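Local coordinates for RNA silencing suppressor p19 (Carnation Italian ringspot virus, PDB 6BJV), which suppresses RNA silencing in the plant host by binding short interfering RNAs as a homodimer that selects them by the length of their duplex, at residues A[25-30]-A[95-100]; A[34-39]-A[71-76]; A[60-65]-A[111-116]. All blocks are in the same frame, centred on the assembly; numbering follows the deposited sequence.

Contact 1: residues A[25-30]-A[95-100]; sequences GITSPF and VNYAAS
Asn96 O, in the helical turn that presents Tyr97 and Ala98 to Thr27 and Pro29, is gripped twice by one residue. Ser100 N donates to Asn96 O at 2.8 Å and Ser100 OG to the same oxygen at 2.9 Å, the two reaching it from opposite faces of its carbonyl plane, so the serine hydroxyl turns back on the helix backbone. Across the contact itself the meeting is apolar. The Ala98 methyl points at the peptide joining Ser28 and Pro29, with Ala98 CB 3.5 Å from Pro29 N and 3.7 Å from Pro29 CB. The same Pro29 CB lies 4.0 Å from Val95 CA, and the proline therefore spans residues i and i+3 along one side of the helix. In the p19 fold this is where the loop between helices 7-16 and 39-45 passes over helix 92-99: Pro29 also reaches Phe65 and Phe70 on two strands of the sheet, and its carbonyl O is hydrogen-bonded to Ser94 OG. Farther out, Thr27 CG2 comes 4.2 Å from Tyr97 CE2, the two side chains crossing at about a right angle. With CG trans to the backbone N (chi1 -177°), the tyrosine ring swings out to Thr27. Thr27 also touches Arg101 and Phe102. On the side of the loop turned from the helix, Ser28 OG accepts from Phe30 N at 3.2 Å, closing an ST turn, and the Phe30 ring is directed to Trp63, Phe70 and Arg72.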
# COMPACT_ATOMS: atom_id res chain seq x y z
N GLY A 25 26.36 8.18 -11.80
CA GLY A 25 25.77 7.77 -13.05
C GLY A 25 24.58 6.86 -12.88
O GLY A 25 23.91 6.54 -13.88
N ILE A 26 24.27 6.46 -11.65
CA ILE A 26 23.17 5.55 -11.40
C ILE A 26 21.86 6.24 -11.76
O ILE A 26 21.53 7.30 -11.21
CB ILE A 26 23.17 5.07 -9.94
CG1 ILE A 26 22.07 4.03 -9.72
CG2 ILE A 26 23.02 6.24 -8.96
CD1 ILE A 26 22.25 3.23 -8.45
N THR A 27 21.12 5.66 -12.69
CA THR A 27 19.86 6.24 -13.13
C THR A 27 18.83 6.14 -12.01
O THR A 27 18.68 5.08 -11.38
CB THR A 27 19.35 5.52 -14.37
OG1 THR A 27 18.97 4.18 -14.03
CG2 THR A 27 20.41 5.49 -15.47
N SER A 28 18.13 7.24 -11.75
CA SER A 28 17.10 7.26 -10.74
C SER A 28 15.72 7.36 -11.38
O SER A 28 15.58 7.90 -12.49
CB SER A 28 17.28 8.45 -9.78
OG SER A 28 16.22 8.52 -8.85
N PRO A 29 14.68 6.83 -10.73
CA PRO A 29 13.31 7.02 -11.25
C PRO A 29 12.71 8.38 -10.93
O PRO A 29 11.70 8.75 -11.54
CB PRO A 29 12.52 5.90 -10.56
CG PRO A 29 13.25 5.67 -9.28
CD PRO A 29 14.70 5.92 -9.57
N PHE A 30 13.30 9.13 -10.00
CA PHE A 30 12.77 10.43 -9.60
C PHE A 30 13.35 11.54 -10.47
O PHE A 30 14.49 11.46 -10.93
CB PHE A 30 13.08 10.71 -8.13
CG PHE A 30 12.40 9.79 -7.17
CD1 PHE A 30 11.04 9.90 -6.93
CD2 PHE A 30 13.11 8.81 -6.50
CE1 PHE A 30 10.41 9.05 -6.04
CE2 PHE A 30 12.48 7.96 -5.61
CZ PHE A 30 11.13 8.08 -5.38
N VAL A 95 10.13 6.00 -14.35
CA VAL A 95 10.20 4.75 -13.60
C VAL A 95 10.51 3.58 -14.53
O VAL A 95 11.33 2.71 -14.20
CB VAL A 95 8.90 4.54 -12.81
CG1 VAL A 95 7.67 4.60 -13.71
CG2 VAL A 95 8.93 3.21 -12.05
N ASN A 96 9.86 3.52 -15.69
CA ASN A 96 10.19 2.48 -16.66
C ASN A 96 11.63 2.60 -17.12
O ASN A 96 12.35 1.60 -17.21
CB ASN A 96 9.23 2.55 -17.85
CG ASN A 96 7.85 2.01 -17.53
OD1 ASN A 96 7.69 1.14 -16.68
ND2 ASN A 96 6.84 2.53 -18.21
N TYR A 97 12.07 3.82 -17.42
CA TYR A 97 13.46 4.05 -17.80
C TYR A 97 14.41 3.52 -16.72
O TYR A 97 15.34 2.76 -17.01
CB TYR A 97 13.69 5.54 -18.04
CG TYR A 97 15.08 5.91 -18.50
CD1 TYR A 97 15.43 5.82 -19.84
CD2 TYR A 97 16.04 6.35 -17.60
CE1 TYR A 97 16.70 6.16 -20.28
CE2 TYR A 97 17.31 6.69 -18.02
CZ TYR A 97 17.63 6.60 -19.36
OH TYR A 97 18.90 6.93 -19.79
N ALA A 98 14.17 3.91 -15.46
CA ALA A 98 14.99 3.41 -14.37
C ALA A 98 14.79 1.92 -14.17
O ALA A 98 15.74 1.19 -13.85
CB ALA A 98 14.68 4.18 -13.08
N ALA A 99 13.56 1.43 -14.35
CA ALA A 99 13.29 0.01 -14.17
C ALA A 99 14.07 -0.83 -15.17
O ALA A 99 14.61 -1.88 -14.82
CB ALA A 99 11.79 -0.25 -14.31
N SER A 100 14.15 -0.37 -16.42
CA SER A 100 14.89 -1.10 -17.45
C SER A 100 16.36 -1.27 -17.11
O SER A 100 17.05 -2.05 -17.79
CB SER A 100 14.75 -0.37 -18.79
OG SER A 100 13.39 -0.21 -19.16

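Contact 2: residues A[34-39]-A[71-76]; sequences DESPSW and KRYLRY. With nucleotides of chain C; nucleotides of chain D.
Hydrogen bonds between Asp34, Glu35 and strand 71-75 carry the polar part of this contact. Tyr73 is used through both its backbone N and its backbone O: Tyr73 N donates to Asp34 OD1 at 3.1 Å, and Glu35 N donates to Tyr73 O at 2.8 Å. Two residues on, Arg75 N meets Glu35 OE1 at 2.7 Å and nearly straight (166°); the glutamate chain, extended beyond CG, carries its carboxylate past Leu74 to reach it. The other oxygen of Asp34, OD2, takes Ser36 OG on its syn lone pair at 2.7 Å and Ser36 N from above the carboxylate plane; the second bond closes an Asx turn.

Apolar contact centres on Tyr73, whose ring has Pro37 CD over one face, 4.0 Å from the centroid in a CH-pi contact. Another part of the ring, Tyr73 CE2, lies 3.6 Å from C5' of C1 of chain D.

Charged groups come next. Arg75 NE makes a weak bond to Glu35 O, while its NH1 forms a salt bridge with Glu41; Arg72 is held by Leu32 O and Glu17, and Asp34 OD1 also pairs with Arg18.

Toward the RNA, Pro37 O accepts from O2' of C1 of chain D at 3.1 Å, and the Trp39 indole lies over the base of G19 of chain C. Strapping the loop to an outermost strand probably contributes to placing Trp39, which begins helix 39-45, on the end base of the duplex, consistent with a caliper for length, and the O2' bond is one that a deoxyribose could not make.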
# COMPACT_ATOMS: atom_id res chain seq x y z
N ASP A 34 16.34 15.46 -3.59
CA ASP A 34 15.90 15.21 -2.23
C ASP A 34 15.82 16.51 -1.44
O ASP A 34 16.66 17.41 -1.62
CB ASP A 34 16.85 14.23 -1.54
CG ASP A 34 16.43 13.91 -0.12
OD1 ASP A 34 15.44 13.17 0.05
OD2 ASP A 34 17.10 14.39 0.82
N GLU A 35 14.81 16.61 -0.58
CA GLU A 35 14.59 17.81 0.23
C GLU A 35 14.46 17.45 1.71
O GLU A 35 13.71 18.10 2.44
CB GLU A 35 13.35 18.56 -0.25
CG GLU A 35 13.41 19.01 -1.71
CD GLU A 35 12.08 19.54 -2.22
OE1 GLU A 35 11.04 19.24 -1.60
OE2 GLU A 35 12.08 20.26 -3.24
N SER A 36 15.18 16.43 2.15
CA SER A 36 15.09 16.01 3.55
C SER A 36 15.52 17.16 4.45
O SER A 36 16.61 17.73 4.25
CB SER A 36 15.96 14.79 3.81
OG SER A 36 15.60 13.72 2.96
N PRO A 37 14.73 17.53 5.45
CA PRO A 37 15.15 18.61 6.35
C PRO A 37 16.25 18.15 7.29
O PRO A 37 16.36 16.97 7.64
CB PRO A 37 13.87 18.95 7.12
CG PRO A 37 13.13 17.65 7.17
CD PRO A 37 13.42 16.97 5.85
N SER A 38 17.08 19.10 7.70
CA SER A 38 18.12 18.81 8.68
C SER A 38 17.49 18.48 10.03
O SER A 38 16.29 18.62 10.24
CB SER A 38 19.08 19.99 8.80
OG SER A 38 18.38 21.19 9.07
N TRP A 39 18.34 18.05 10.96
CA TRP A 39 17.87 17.74 12.30
C TRP A 39 17.28 18.98 12.96
O TRP A 39 16.14 18.96 13.46
CB TRP A 39 19.02 17.19 13.15
CG TRP A 39 18.59 16.63 14.47
CD1 TRP A 39 17.31 16.35 14.86
CD2 TRP A 39 19.43 16.28 15.57
NE1 TRP A 39 17.31 15.85 16.14
CE2 TRP A 39 18.60 15.79 16.60
CE3 TRP A 39 20.81 16.33 15.78
CZ2 TRP A 39 19.10 15.36 17.82
CZ3 TRP A 39 21.31 15.90 17.00
CH2 TRP A 39 20.45 15.42 18.00
N LYS A 71 14.80 6.59 -2.71
CA LYS A 71 13.99 7.29 -1.73
C LYS A 71 14.09 8.80 -1.92
O LYS A 71 15.16 9.33 -2.23
CB LYS A 71 14.41 6.92 -0.30
CG LYS A 71 13.83 5.60 0.17
CD LYS A 71 14.49 5.10 1.44
CE LYS A 71 13.88 3.78 1.88
NZ LYS A 71 14.62 3.18 3.02
N ARG A 72 12.96 9.47 -1.72
CA ARG A 72 12.88 10.92 -1.81
C ARG A 72 12.03 11.46 -0.66
O ARG A 72 11.07 10.81 -0.23
CB ARG A 72 12.28 11.40 -3.14
CG ARG A 72 13.26 11.45 -4.30
CD ARG A 72 14.32 12.52 -4.08
NE ARG A 72 15.20 12.65 -5.24
CZ ARG A 72 16.13 11.77 -5.58
NH1 ARG A 72 16.30 10.67 -4.85
NH2 ARG A 72 16.88 11.98 -6.64
N TYR A 73 12.39 12.65 -0.19
CA TYR A 73 11.57 13.41 0.75
C TYR A 73 11.35 14.78 0.15
O TYR A 73 12.30 15.56 0.02
CB TYR A 73 12.24 13.51 2.13
CG TYR A 73 11.35 14.12 3.19
CD1 TYR A 73 11.09 15.49 3.20
CD2 TYR A 73 10.78 13.34 4.18
CE1 TYR A 73 10.28 16.06 4.16
CE2 TYR A 73 9.97 13.90 5.15
CZ TYR A 73 9.72 15.26 5.14
OH TYR A 73 8.91 15.82 6.10
N LEU A 74 10.11 15.08 -0.22
CA LEU A 74 9.76 16.35 -0.84
C LEU A 74 8.91 17.18 0.11
O LEU A 74 8.16 16.64 0.93
CB LEU A 74 9.00 16.12 -2.15
CG LEU A 74 9.71 15.24 -3.18
CD1 LEU A 74 8.77 14.89 -4.31
CD2 LEU A 74 10.96 15.93 -3.71
N ARG A 75 9.05 18.50 -0.00
CA ARG A 75 8.27 19.41 0.82
C ARG A 75 6.89 19.62 0.20
O ARG A 75 6.76 19.72 -1.02
CB ARG A 75 9.00 20.75 0.97
CG ARG A 75 10.47 20.60 1.31
CD ARG A 75 10.83 21.29 2.61
NE ARG A 75 12.21 20.99 3.01
CZ ARG A 75 12.88 21.66 3.95
NH1 ARG A 75 12.32 22.67 4.59
NH2 ARG A 75 14.13 21.30 4.23
N TYR A 76 5.87 19.67 1.05
CA TYR A 76 4.49 19.73 0.57
C TYR A 76 3.66 20.51 1.58
O TYR A 76 3.54 20.09 2.73
CB TYR A 76 3.93 18.33 0.36
CG TYR A 76 2.49 18.29 -0.10
CD1 TYR A 76 2.11 18.93 -1.28
CD2 TYR A 76 1.52 17.61 0.62
CE1 TYR A 76 0.80 18.89 -1.71
CE2 TYR A 76 0.21 17.57 0.20
CZ TYR A 76 -0.15 18.21 -0.97
OH TYR A 76 -1.45 18.17 -1.40
P G C 19 26.05 12.03 19.67
OP1 G C 19 27.25 12.58 20.35
OP2 G C 19 24.70 12.38 20.19
O5' G C 19 26.11 12.46 18.13
C5' G C 19 25.42 13.60 17.66
C4' G C 19 25.24 13.56 16.17
O4' G C 19 24.36 12.45 15.83
C3' G C 19 24.57 14.78 15.56
O3' G C 19 25.50 15.80 15.27
C2' G C 19 23.86 14.22 14.34
O2' G C 19 24.74 14.11 13.23
C1' G C 19 23.47 12.82 14.81
N9 G C 19 22.10 12.76 15.37
C8 G C 19 21.80 12.53 16.68
N7 G C 19 20.52 12.51 16.92
C5 G C 19 19.94 12.74 15.68
C6 G C 19 18.58 12.83 15.32
O6 G C 19 17.58 12.73 16.05
N1 G C 19 18.43 13.08 13.96
C2 G C 19 19.47 13.22 13.07
N2 G C 19 19.13 13.46 11.80
N3 G C 19 20.75 13.14 13.39
C4 G C 19 20.91 12.90 14.71
OP3 C D 1 9.42 10.70 9.75
P C D 1 9.74 12.08 10.18
OP1 C D 1 8.74 12.99 9.57
OP2 C D 1 9.89 12.08 11.66
O5' C D 1 11.15 12.45 9.57
C5' C D 1 11.25 13.26 8.40
C4' C D 1 12.68 13.68 8.16
O4' C D 1 13.12 14.57 9.22
C3' C D 1 13.71 12.57 8.16
O3' C D 1 13.77 11.85 6.94
C2' C D 1 14.99 13.32 8.50
O2' C D 1 15.51 14.00 7.36
C1' C D 1 14.48 14.35 9.51
N1 C D 1 14.59 13.84 10.89
C2 C D 1 15.84 13.81 11.49
O2 C D 1 16.83 14.21 10.85
N3 C D 1 15.97 13.35 12.76
C4 C D 1 14.89 12.93 13.42
N4 C D 1 15.06 12.48 14.66
C5 C D 1 13.59 12.95 12.83
C6 C D 1 13.49 13.41 11.58

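Contact 3: residues A[60-65]-A[111-116]; sequences KESWGF and TYSIRF. With nucleotides of chain C; nucleotides of chain D.
Lys60 and Arg115, paired on neighbouring antiparallel strands, reach from the sheet face they share with Ser62, Thr111 and Ser113 toward the RNA backbone. Extended throughout, Lys60 hydrogen-bonds through NZ to OP1 of G2 of chain D at 2.6 Å. Arg115 only lies alongside the C12 phosphate of chain C, its CD 3.2 Å and its NE 3.6 Å from OP1; a bend at chi3 (57°) carries the guanidinium round beside that phosphate. Ser113 OG packs on C5' of C11 of chain C, and one water joins Ser62 OG (2.7 Å) to Thr111 OG1 (2.8 Å). These RNA contacts are with phosphate and sugar, in keeping with recognition that does not read the bases.

Backbone bonds between the strands set the register of these side chains, Gly64 N to Thr111 O being straight at 2.9 Å. On the reverse face Tyr112 OH donates to Glu61 OE1 at 2.5 Å, a length too short to be taken at face value, at the ring edge with the carboxylate turned 75° from the ring. Tyr112 CB stands over the six-membered ring of Trp63, 3.8 Å from its centroid.

Glu61 OE2 is bonded to Ser89 OG, and Trp90 meets both aromatic rings. Strands 68-75 and 119-126 flank the pair in the sheet, and Tyr112 and Ile114 rest on helix 130-144, which packs on this face, turned from the RNA.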
# COMPACT_ATOMS: atom_id res chain seq x y z
N LYS A 60 7.43 11.31 2.44
CA LYS A 60 8.52 10.42 2.08
C LYS A 60 7.99 9.36 1.13
O LYS A 60 6.93 8.77 1.38
CB LYS A 60 9.13 9.77 3.33
CG LYS A 60 10.33 8.88 3.06
CD LYS A 60 11.00 8.45 4.36
CE LYS A 60 12.28 7.69 4.11
NZ LYS A 60 13.04 7.45 5.37
N GLU A 61 8.71 9.12 0.04
CA GLU A 61 8.31 8.13 -0.95
C GLU A 61 9.53 7.36 -1.43
O GLU A 61 10.66 7.85 -1.37
CB GLU A 61 7.59 8.78 -2.15
CG GLU A 61 8.42 9.79 -2.92
CD GLU A 61 7.71 10.29 -4.17
OE1 GLU A 61 6.59 9.81 -4.45
OE2 GLU A 61 8.27 11.17 -4.86
N SER A 62 9.29 6.14 -1.90
CA SER A 62 10.38 5.26 -2.31
C SER A 62 9.93 4.41 -3.50
O SER A 62 8.75 4.09 -3.65
CB SER A 62 10.83 4.35 -1.16
OG SER A 62 9.80 3.45 -0.78
N TRP A 63 10.90 4.05 -4.34
CA TRP A 63 10.69 3.13 -5.44
C TRP A 63 11.68 1.98 -5.31
O TRP A 63 12.89 2.20 -5.21
CB TRP A 63 10.89 3.82 -6.80
CG TRP A 63 9.62 4.33 -7.41
CD1 TRP A 63 9.20 5.63 -7.47
CD2 TRP A 63 8.60 3.55 -8.05
NE1 TRP A 63 7.99 5.70 -8.11
CE2 TRP A 63 7.60 4.44 -8.48
CE3 TRP A 63 8.45 2.18 -8.31
CZ2 TRP A 63 6.46 4.02 -9.15
CZ3 TRP A 63 7.31 1.76 -8.97
CH2 TRP A 63 6.33 2.67 -9.39
N GLY A 64 11.16 0.75 -5.29
CA GLY A 64 12.00 -0.42 -5.20
C GLY A 64 11.87 -1.32 -6.41
O GLY A 64 10.77 -1.76 -6.75
N PHE A 65 12.99 -1.60 -7.08
CA PHE A 65 13.05 -2.57 -8.17
C PHE A 65 13.95 -3.70 -7.68
O PHE A 65 15.18 -3.60 -7.76
CB PHE A 65 13.58 -1.93 -9.45
CG PHE A 65 12.95 -0.61 -9.78
CD1 PHE A 65 11.67 -0.55 -10.32
CD2 PHE A 65 13.63 0.57 -9.55
CE1 PHE A 65 11.10 0.67 -10.62
CE2 PHE A 65 13.06 1.78 -9.85
CZ PHE A 65 11.79 1.83 -10.38
N THR A 111 8.09 -2.30 -5.81
CA THR A 111 7.25 -1.63 -4.83
C THR A 111 7.31 -0.12 -5.02
O THR A 111 8.33 0.42 -5.46
CB THR A 111 7.67 -1.96 -3.39
OG1 THR A 111 8.98 -1.45 -3.14
CG2 THR A 111 7.66 -3.47 -3.14
N TYR A 112 6.21 0.54 -4.67
CA TYR A 112 6.18 1.99 -4.49
C TYR A 112 5.54 2.28 -3.15
O TYR A 112 4.48 1.73 -2.83
CB TYR A 112 5.40 2.70 -5.60
CG TYR A 112 5.20 4.17 -5.33
CD1 TYR A 112 6.21 5.09 -5.60
CD2 TYR A 112 4.01 4.65 -4.81
CE1 TYR A 112 6.04 6.44 -5.36
CE2 TYR A 112 3.83 6.00 -4.56
CZ TYR A 112 4.84 6.88 -4.84
OH TYR A 112 4.66 8.23 -4.59
N SER A 113 6.17 3.15 -2.36
CA SER A 113 5.68 3.49 -1.04
C SER A 113 5.68 5.00 -0.85
O SER A 113 6.49 5.72 -1.45
CB SER A 113 6.54 2.83 0.06
OG SER A 113 6.01 3.10 1.35
N ILE A 114 4.76 5.47 -0.02
CA ILE A 114 4.68 6.88 0.33
C ILE A 114 4.02 7.03 1.69
O ILE A 114 2.95 6.47 1.93
CB ILE A 114 3.93 7.68 -0.75
CG1 ILE A 114 3.78 9.15 -0.33
CG2 ILE A 114 2.57 7.06 -1.03
CD1 ILE A 114 3.25 10.06 -1.41
N ARG A 115 4.65 7.80 2.58
CA ARG A 115 4.11 8.05 3.92
C ARG A 115 3.75 9.53 4.03
O ARG A 115 4.56 10.40 3.69
CB ARG A 115 5.12 7.67 5.00
CG ARG A 115 4.70 8.04 6.41
CD ARG A 115 5.67 7.52 7.45
NE ARG A 115 7.04 8.00 7.22
CZ ARG A 115 8.09 7.63 7.94
NH1 ARG A 115 7.95 6.78 8.95
NH2 ARG A 115 9.29 8.12 7.66
N PHE A 116 2.54 9.80 4.52
CA PHE A 116 2.07 11.17 4.66
C PHE A 116 1.05 11.22 5.79
O PHE A 116 0.07 10.48 5.77
CB PHE A 116 1.45 11.68 3.36
CG PHE A 116 1.07 13.13 3.38
CD1 PHE A 116 2.03 14.11 3.55
CD2 PHE A 116 -0.25 13.52 3.22
CE1 PHE A 116 1.69 15.45 3.57
CE2 PHE A 116 -0.60 14.86 3.23
CZ PHE A 116 0.37 15.83 3.41
P C C 12 6.72 3.12 6.72
OP1 C C 12 6.44 4.57 6.51
OP2 C C 12 8.11 2.69 7.04
O5' C C 12 5.74 2.58 7.85
C5' C C 12 4.33 2.68 7.69
C4' C C 12 3.58 1.93 8.76
O4' C C 12 3.78 0.50 8.60
C3' C C 12 4.01 2.19 10.19
O3' C C 12 3.50 3.40 10.71
C2' C C 12 3.52 0.95 10.91
O2' C C 12 2.13 1.02 11.16
C1' C C 12 3.80 -0.13 9.86
N1 C C 12 5.13 -0.75 10.06
C2 C C 12 5.24 -1.80 10.97
O2 C C 12 4.23 -2.18 11.57
N3 C C 12 6.45 -2.38 11.16
C4 C C 12 7.52 -1.94 10.49
N4 C C 12 8.69 -2.54 10.71
C5 C C 12 7.43 -0.86 9.56
C6 C C 12 6.22 -0.30 9.38
P G D 2 14.23 10.31 6.94
OP1 G D 2 14.17 9.81 5.54
OP2 G D 2 13.48 9.60 8.00
O5' G D 2 15.77 10.37 7.35
C5' G D 2 16.72 11.02 6.52
C4' G D 2 18.11 10.90 7.09
O4' G D 2 18.22 11.68 8.31
C3' G D 2 18.55 9.51 7.51
O3' G D 2 18.95 8.69 6.42
C2' G D 2 19.67 9.81 8.50
O2' G D 2 20.87 10.15 7.84
C1' G D 2 19.12 11.05 9.20
N9 G D 2 18.39 10.71 10.44
C8 G D 2 17.03 10.69 10.64
N7 G D 2 16.70 10.34 11.85
C5 G D 2 17.92 10.12 12.49
C6 G D 2 18.21 9.72 13.82
O6 G D 2 17.41 9.48 14.74
N1 G D 2 19.58 9.62 14.04
C2 G D 2 20.55 9.87 13.10
N2 G D 2 21.82 9.72 13.50
N3 G D 2 20.30 10.24 11.86
C4 G D 2 18.97 10.34 11.63
P C C 11 10.45 0.96 2.69
OP1 C C 11 10.49 2.36 2.20
OP2 C C 11 11.56 0.43 3.52
O5' C C 11 9.09 0.78 3.50
C5' C C 11 7.85 1.12 2.91
C4' C C 11 6.68 0.62 3.72
O4' C C 11 6.67 -0.84 3.75
C3' C C 11 6.67 1.01 5.18
O3' C C 11 6.25 2.34 5.40
C2' C C 11 5.73 -0.03 5.78
O2' C C 11 4.37 0.28 5.52
C1' C C 11 6.11 -1.28 4.97
N1 C C 11 7.10 -2.12 5.69
C2 C C 11 6.62 -2.98 6.67
O2 C C 11 5.40 -3.01 6.90
N3 C C 11 7.49 -3.77 7.35
C4 C C 11 8.79 -3.71 7.07
N4 C C 11 9.61 -4.51 7.76
C5 C C 11 9.31 -2.84 6.07
C6 C C 11 8.44 -2.06 5.41
O HOH W 1 9.16 0.95 -1.72

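Contacts 2 and 3 share one four-stranded antiparallel sheet, their centres about 13 Å apart. Contact 3 pairs its two middle strands, and contact 2 fastens a loop to the outermost strand 68-75. The centre of contact 1 lies about 14 Å from that of contact 3 and about 20 Å from that of contact 2, where helix 92-99 meets the middle of that same loop. Along the chain, contact 2 is nested inside the span closed by contact 1, while contact 3 crosses both. Phe30, from segment 25-30, touches Arg72 of contact 2 and Glu61 and Trp63 of contact 3. The loop thus passes helix 92-99 and edge strand 68-75 before reaching helix 39-45, whose Trp39 lies on the duplex end.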